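Local structure of putative ring-cleaving dioxygenase MhqO (3OAJ) at residues 81-95 against 124-136. The protein is a putative iron-dependent extradiol dioxygenase that may cleave the rings of aromatic compounds and so contribute to their degradation. Sequence-based numbering, arbitrary orientation.
Sequences GVTSYVVPKGAMAFW and GLHLEIVEREEGE
Ile-129 is the knob on the helix-covered face of this parallel strand pair. It lodges against both methyls of Val-87, with Ile-129 CG2 3.6 Å from Val-87 CG2, while Ile-129 CD1, at the end of the other branch, lies 3.9 Å from Trp-95 CG, offset toward the rim of the indole. In the conformer described here, Met-92 folds back so that its SD comes 4.0 Å from Ile-129 CG2. Farther along this face, Leu-127 CG sits at the edge of the Tyr-85 ring, in its plane, and Leu-127 CD2 lies 3.7 Å from Tyr-85 CE2.

At the turn after strand 81-87, the extended side chain of Glu-131, in one of its two conformers, plugs the hollow formed by residues 88-92. Lys-89 NZ, in a salt bridge, meets OE1 on its anti side, a little out of plane; Gly-90 N comes from well above the plane on the other side. Met-92 N gives Glu-131 OE2 a 2.7 Å bond at the start of the helix. Three donors thus pin the carboxylate in this conformer.

On the other face, Ser-84 OG donates to Glu-128 OE2 over 2.8 Å; Arg-111 pairs with the same oxygen. Arg-132 packs CB against Val-86 CG2 (3.5 Å), then runs extended so that Val-130 CG1 sits over the centre of its guanidinium, whose NE bridges to Glu-114.

Backbone bonds alternate from Thr-83 N to Arg-132 N. The pair lies in the sheet that does not carry the zinc ligands; strands 79-87 and 126-131, with the intervening helix 92-101, belong to a βαβββ module of the vicinal oxygen chelate fold.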
loop_
_atom_site.group_PDB
_atom_site.type_symbol
_atom_site.label_atom_id
_atom_site.label_comp_id
_atom_site.label_asym_id
_atom_site.label_seq_id
_atom_site.Cartn_x
_atom_site.Cartn_y
_atom_site.Cartn_z
ATOM N N GLY A 81 -3.235 9.858 -3.166
ATOM C CA GLY A 81 -4.473 10.401 -2.613
ATOM C C GLY A 81 -5.457 9.337 -2.167
ATOM O O GLY A 81 -6.085 9.461 -1.101
ATOM N N VAL A 82 -5.606 8.279 -2.968
ATOM C CA VAL A 82 -6.555 7.202 -2.688
ATOM C C VAL A 82 -5.887 5.846 -2.946
ATOM O O VAL A 82 -5.166 5.674 -3.922
ATOM C CB VAL A 82 -7.818 7.321 -3.579
ATOM C CG1 VAL A 82 -8.873 6.297 -3.167
ATOM C CG2 VAL A 82 -8.407 8.721 -3.510
ATOM N N THR A 83 -6.110 4.907 -2.045
ATOM C CA THR A 83 -5.622 3.556 -2.220
ATOM C C THR A 83 -6.819 2.701 -2.620
ATOM O O THR A 83 -7.871 2.745 -1.968
ATOM C CB THR A 83 -4.990 3.047 -0.902
ATOM O OG1 THR A 83 -3.888 3.906 -0.567
ATOM C CG2 THR A 83 -4.516 1.606 -1.035
ATOM N N SER A 84 -6.663 1.936 -3.697
ATOM C CA SER A 84 -7.764 1.190 -4.324
ATOM C C SER A 84 -7.601 -0.290 -4.017
ATOM O O SER A 84 -6.511 -0.834 -4.215
ATOM C CB SER A 84 -7.736 1.446 -5.842
ATOM O OG SER A 84 -8.970 1.148 -6.463
ATOM N N TYR A 85 -8.668 -0.925 -3.507
ATOM C CA TYR A 85 -8.698 -2.354 -3.208
ATOM C C TYR A 85 -9.669 -3.060 -4.143
ATOM O O TYR A 85 -10.802 -2.606 -4.333
ATOM C CB TYR A 85 -9.115 -2.585 -1.748
ATOM C CG TYR A 85 -8.067 -2.129 -0.769
ATOM C CD1 TYR A 85 -6.911 -2.887 -0.552
ATOM C CD2 TYR A 85 -8.188 -0.908 -0.101
ATOM C CE1 TYR A 85 -5.923 -2.450 0.339
ATOM C CE2 TYR A 85 -7.212 -0.474 0.792
ATOM C CZ TYR A 85 -6.080 -1.261 1.008
ATOM O OH TYR A 85 -5.105 -0.812 1.860
ATOM N N VAL A 86 -9.221 -4.155 -4.746
ATOM C CA VAL A 86 -10.038 -4.911 -5.688
ATOM C C VAL A 86 -10.676 -6.131 -5.030
ATOM O O VAL A 86 -10.038 -6.850 -4.246
ATOM C CB VAL A 86 -9.232 -5.229 -6.984
ATOM C CG1 VAL A 86 -8.081 -6.184 -6.695
ATOM C CG2 VAL A 86 -10.134 -5.774 -8.102
ATOM N N VAL A 87 -11.957 -6.321 -5.341
ATOM C CA VAL A 87 -12.726 -7.459 -4.845
ATOM C C VAL A 87 -13.325 -8.241 -6.025
ATOM O O VAL A 87 -13.352 -7.725 -7.152
ATOM C CB VAL A 87 -13.846 -7.014 -3.842
ATOM C CG1 VAL A 87 -13.236 -6.301 -2.618
ATOM C CG2 VAL A 87 -14.878 -6.114 -4.545
ATOM N N PRO A 88 -13.786 -9.479 -5.781
ATOM C CA PRO A 88 -14.379 -10.237 -6.884
ATOM C C PRO A 88 -15.629 -9.602 -7.500
ATOM O O PRO A 88 -16.332 -8.831 -6.840
ATOM C CB PRO A 88 -14.747 -11.561 -6.225
ATOM C CG PRO A 88 -13.779 -11.693 -5.087
ATOM C CD PRO A 88 -13.704 -10.292 -4.553
ATOM N N LYS A 89 -15.912 -9.949 -8.759
ATOM C CA LYS A 89 -17.138 -9.469 -9.399
ATOM C C LYS A 89 -18.333 -9.928 -8.572
ATOM O O LYS A 89 -18.407 -11.087 -8.154
ATOM C CB LYS A 89 -17.252 -9.941 -10.858
ATOM C CG LYS A 89 -16.418 -9.137 -11.900
ATOM C CD LYS A 89 -16.695 -7.597 -11.949
ATOM C CE LYS A 89 -18.149 -7.222 -12.292
ATOM N NZ LYS A 89 -18.419 -5.752 -12.067
ATOM N N GLY A 90 -19.246 -8.995 -8.314
ATOM C CA GLY A 90 -20.445 -9.252 -7.531
ATOM C C GLY A 90 -20.326 -9.025 -6.042
ATOM O O GLY A 90 -21.316 -9.118 -5.332
ATOM N N ALA A 91 -19.130 -8.703 -5.558
ATOM C CA ALA A 91 -18.933 -8.578 -4.112
ATOM C C ALA A 91 -19.215 -7.178 -3.542
ATOM O O ALA A 91 -19.162 -6.996 -2.328
ATOM C CB ALA A 91 -17.525 -9.023 -3.734
ATOM N N MET A 92 -19.536 -6.198 -4.388
ATOM C CA MET A 92 -19.735 -4.831 -3.910
ATOM C C MET A 92 -20.732 -4.745 -2.751
ATOM O O MET A 92 -20.455 -4.074 -1.751
ATOM C CB MET A 92 -20.136 -3.897 -5.056
ATOM C CG MET A 92 -20.045 -2.427 -4.701
ATOM S SD MET A 92 -18.383 -1.997 -4.153
ATOM C CE MET A 92 -17.585 -1.668 -5.727
ATOM N N ALA A 93 -21.879 -5.427 -2.882
ATOM C CA ALA A 93 -22.918 -5.403 -1.845
ATOM C C ALA A 93 -22.468 -6.001 -0.526
ATOM O O ALA A 93 -22.962 -5.594 0.531
ATOM C CB ALA A 93 -24.202 -6.086 -2.325
ATOM N N PHE A 94 -21.575 -6.980 -0.578
ATOM C CA PHE A 94 -21.048 -7.542 0.656
ATOM C C PHE A 94 -20.353 -6.418 1.421
ATOM O O PHE A 94 -20.587 -6.248 2.615
ATOM C CB PHE A 94 -20.068 -8.687 0.392
ATOM C CG PHE A 94 -19.342 -9.137 1.629
ATOM C CD1 PHE A 94 -19.923 -10.065 2.485
ATOM C CD2 PHE A 94 -18.093 -8.609 1.969
ATOM C CE1 PHE A 94 -19.276 -10.485 3.635
ATOM C CE2 PHE A 94 -17.444 -9.028 3.141
ATOM C CZ PHE A 94 -18.035 -9.960 3.977
ATOM N N TRP A 95 -19.515 -5.661 0.714
ATOM C CA TRP A 95 -18.728 -4.599 1.329
ATOM C C TRP A 95 -19.554 -3.413 1.772
ATOM O O TRP A 95 -19.312 -2.862 2.855
ATOM C CB TRP A 95 -17.585 -4.209 0.390
ATOM C CG TRP A 95 -16.613 -5.330 0.366
ATOM C CD1 TRP A 95 -16.455 -6.284 -0.617
ATOM C CD2 TRP A 95 -15.721 -5.699 1.425
ATOM N NE1 TRP A 95 -15.507 -7.197 -0.235
ATOM C CE2 TRP A 95 -15.050 -6.877 1.017
ATOM C CE3 TRP A 95 -15.441 -5.160 2.697
ATOM C CZ2 TRP A 95 -14.086 -7.511 1.821
ATOM C CZ3 TRP A 95 -14.496 -5.793 3.495
ATOM C CH2 TRP A 95 -13.820 -6.946 3.049
ATOM N N GLY A 124 -8.112 8.559 8.704
ATOM C CA GLY A 124 -8.303 9.529 7.635
ATOM C C GLY A 124 -7.780 9.160 6.259
ATOM O O GLY A 124 -7.936 9.943 5.324
ATOM N N LEU A 125 -7.158 7.990 6.094
ATOM C CA LEU A 125 -6.702 7.638 4.743
ATOM C C LEU A 125 -7.906 7.410 3.835
ATOM O O LEU A 125 -8.916 6.858 4.281
ATOM C CB LEU A 125 -5.846 6.376 4.772
ATOM C CG LEU A 125 -4.522 6.398 5.546
ATOM C CD1 LEU A 125 -3.900 4.993 5.650
ATOM C CD2 LEU A 125 -3.558 7.378 4.887
ATOM N N HIS A 126 -7.792 7.831 2.573
ATOM C CA HIS A 126 -8.866 7.599 1.603
ATOM C C HIS A 126 -8.710 6.247 0.928
ATOM O O HIS A 126 -7.647 5.957 0.336
ATOM C CB HIS A 126 -8.893 8.654 0.486
ATOM C CG HIS A 126 -9.050 10.076 0.945
ATOM N ND1 HIS A 126 -9.901 10.453 1.965
ATOM C CD2 HIS A 126 -8.512 11.222 0.460
ATOM C CE1 HIS A 126 -9.859 11.767 2.107
ATOM N NE2 HIS A 126 -9.026 12.258 1.202
ATOM N N LEU A 127 -9.762 5.432 0.987
ATOM C CA LEU A 127 -9.761 4.093 0.405
ATOM C C LEU A 127 -10.914 3.962 -0.579
ATOM O O LEU A 127 -11.907 4.710 -0.500
ATOM C CB LEU A 127 -9.930 3.045 1.512
ATOM C CG LEU A 127 -8.728 2.664 2.385
ATOM C CD1 LEU A 127 -8.170 3.829 3.187
ATOM C CD2 LEU A 127 -9.112 1.486 3.299
ATOM N N GLU A 128 -10.824 2.975 -1.464
ATOM C CA GLU A 128 -11.953 2.657 -2.321
ATOM C C GLU A 128 -11.931 1.180 -2.639
ATOM O O GLU A 128 -10.866 0.548 -2.590
ATOM C CB GLU A 128 -11.975 3.510 -3.604
ATOM C CG GLU A 128 -10.786 3.275 -4.503
ATOM C CD GLU A 128 -10.707 4.161 -5.735
ATOM O OE1 GLU A 128 -11.432 5.186 -5.861
ATOM O OE2 GLU A 128 -9.853 3.820 -6.584
ATOM N N ILE A 129 -13.104 0.644 -2.954
ATOM C CA ILE A 129 -13.250 -0.742 -3.393
ATOM C C ILE A 129 -13.882 -0.775 -4.776
ATOM O O ILE A 129 -14.829 -0.032 -5.035
ATOM C CB ILE A 129 -14.075 -1.576 -2.349
ATOM C CG1 ILE A 129 -13.201 -1.907 -1.144
ATOM C CG2 ILE A 129 -14.617 -2.869 -2.946
ATOM C CD1 ILE A 129 -13.990 -2.415 0.069
ATOM N N VAL A 130 -13.332 -1.616 -5.649
ATOM C CA VAL A 130 -13.824 -1.822 -7.006
ATOM C C VAL A 130 -13.846 -3.313 -7.290
ATOM O O VAL A 130 -13.021 -4.041 -6.745
ATOM C CB VAL A 130 -12.935 -1.077 -8.039
ATOM C CG1 VAL A 130 -11.479 -1.595 -8.045
ATOM C CG2 VAL A 130 -13.555 -1.099 -9.431
ATOM N N GLU A 131 -14.789 -3.744 -8.130
ATOM C CA GLU A 131 -14.932 -5.153 -8.507
ATOM C C GLU A 131 -14.196 -5.419 -9.802
ATOM O O GLU A 131 -14.426 -4.713 -10.782
ATOM C CB GLU A 131 -16.395 -5.497 -8.775
ATOM C CG GLU A 131 -17.320 -5.477 -7.595
ATOM C CD GLU A 131 -18.685 -5.996 -7.981
ATOM O OE1 GLU A 131 -18.861 -6.351 -9.165
ATOM O OE2 GLU A 131 -19.565 -6.078 -7.104
ATOM N N ARG A 132 -13.348 -6.454 -9.826
ATOM C CA ARG A 132 -12.713 -6.889 -11.088
ATOM C C ARG A 132 -12.429 -8.381 -11.045
ATOM O O ARG A 132 -12.046 -8.912 -10.002
ATOM C CB ARG A 132 -11.403 -6.143 -11.393
ATOM C CG ARG A 132 -11.499 -4.621 -11.471
ATOM C CD ARG A 132 -10.175 -4.006 -11.875
ATOM N NE ARG A 132 -10.310 -2.559 -11.910
ATOM C CZ ARG A 132 -9.534 -1.697 -11.250
ATOM N NH1 ARG A 132 -8.510 -2.147 -10.534
ATOM N NH2 ARG A 132 -9.767 -0.389 -11.338
ATOM N N GLU A 133 -12.626 -9.060 -12.177
ATOM C CA GLU A 133 -12.345 -10.494 -12.282
ATOM C C GLU A 133 -10.846 -10.777 -12.176
ATOM O O GLU A 133 -10.437 -11.762 -11.542
ATOM C CB GLU A 133 -12.916 -11.080 -13.592
ATOM C CG GLU A 133 -12.803 -12.618 -13.718
ATOM C CD GLU A 133 -13.734 -13.377 -12.773
ATOM O OE1 GLU A 133 -14.819 -12.854 -12.433
ATOM O OE2 GLU A 133 -13.389 -14.517 -12.385
ATOM N N GLU A 134 -10.038 -9.901 -12.777
ATOM C CA GLU A 134 -8.575 -10.073 -12.765
ATOM C C GLU A 134 -8.027 -10.082 -11.331
ATOM O O GLU A 134 -8.516 -9.337 -10.465
ATOM C CB GLU A 134 -7.896 -8.974 -13.601
ATOM C CG GLU A 134 -6.397 -9.193 -13.814
ATOM C CD GLU A 134 -5.726 -8.149 -14.710
ATOM O OE1 GLU A 134 -6.052 -6.947 -14.613
ATOM O OE2 GLU A 134 -4.844 -8.547 -15.507
ATOM N N GLY A 135 -7.015 -10.922 -11.095
ATOM C CA GLY A 135 -6.359 -11.022 -9.785
ATOM C C GLY A 135 -6.832 -12.248 -9.028
ATOM O O GLY A 135 -8.037 -12.522 -8.979
ATOM N N GLU A 136 -5.884 -12.983 -8.451
ATOM C CA GLU A 136 -6.188 -14.217 -7.728
ATOM C C GLU A 136 -6.990 -13.920 -6.478
ATOM O O GLU A 136 -6.708 -12.936 -5.783
ATOM C CB GLU A 136 -4.912 -14.927 -7.287
ATOM C CG GLU A 136 -3.956 -15.298 -8.377
ATOM C CD GLU A 136 -2.857 -16.212 -7.868
ATOM O OE1 GLU A 136 -2.910 -16.618 -6.670
ATOM O OE2 GLU A 136 -1.962 -16.542 -8.680
HETATM O O HOH W 1 -5.066 8.856 1.392
HETATM O O HOH W 2 -8.416 0.893 -9.220
HETATM O O HOH W 3 -14.719 -12.438 -9.794
#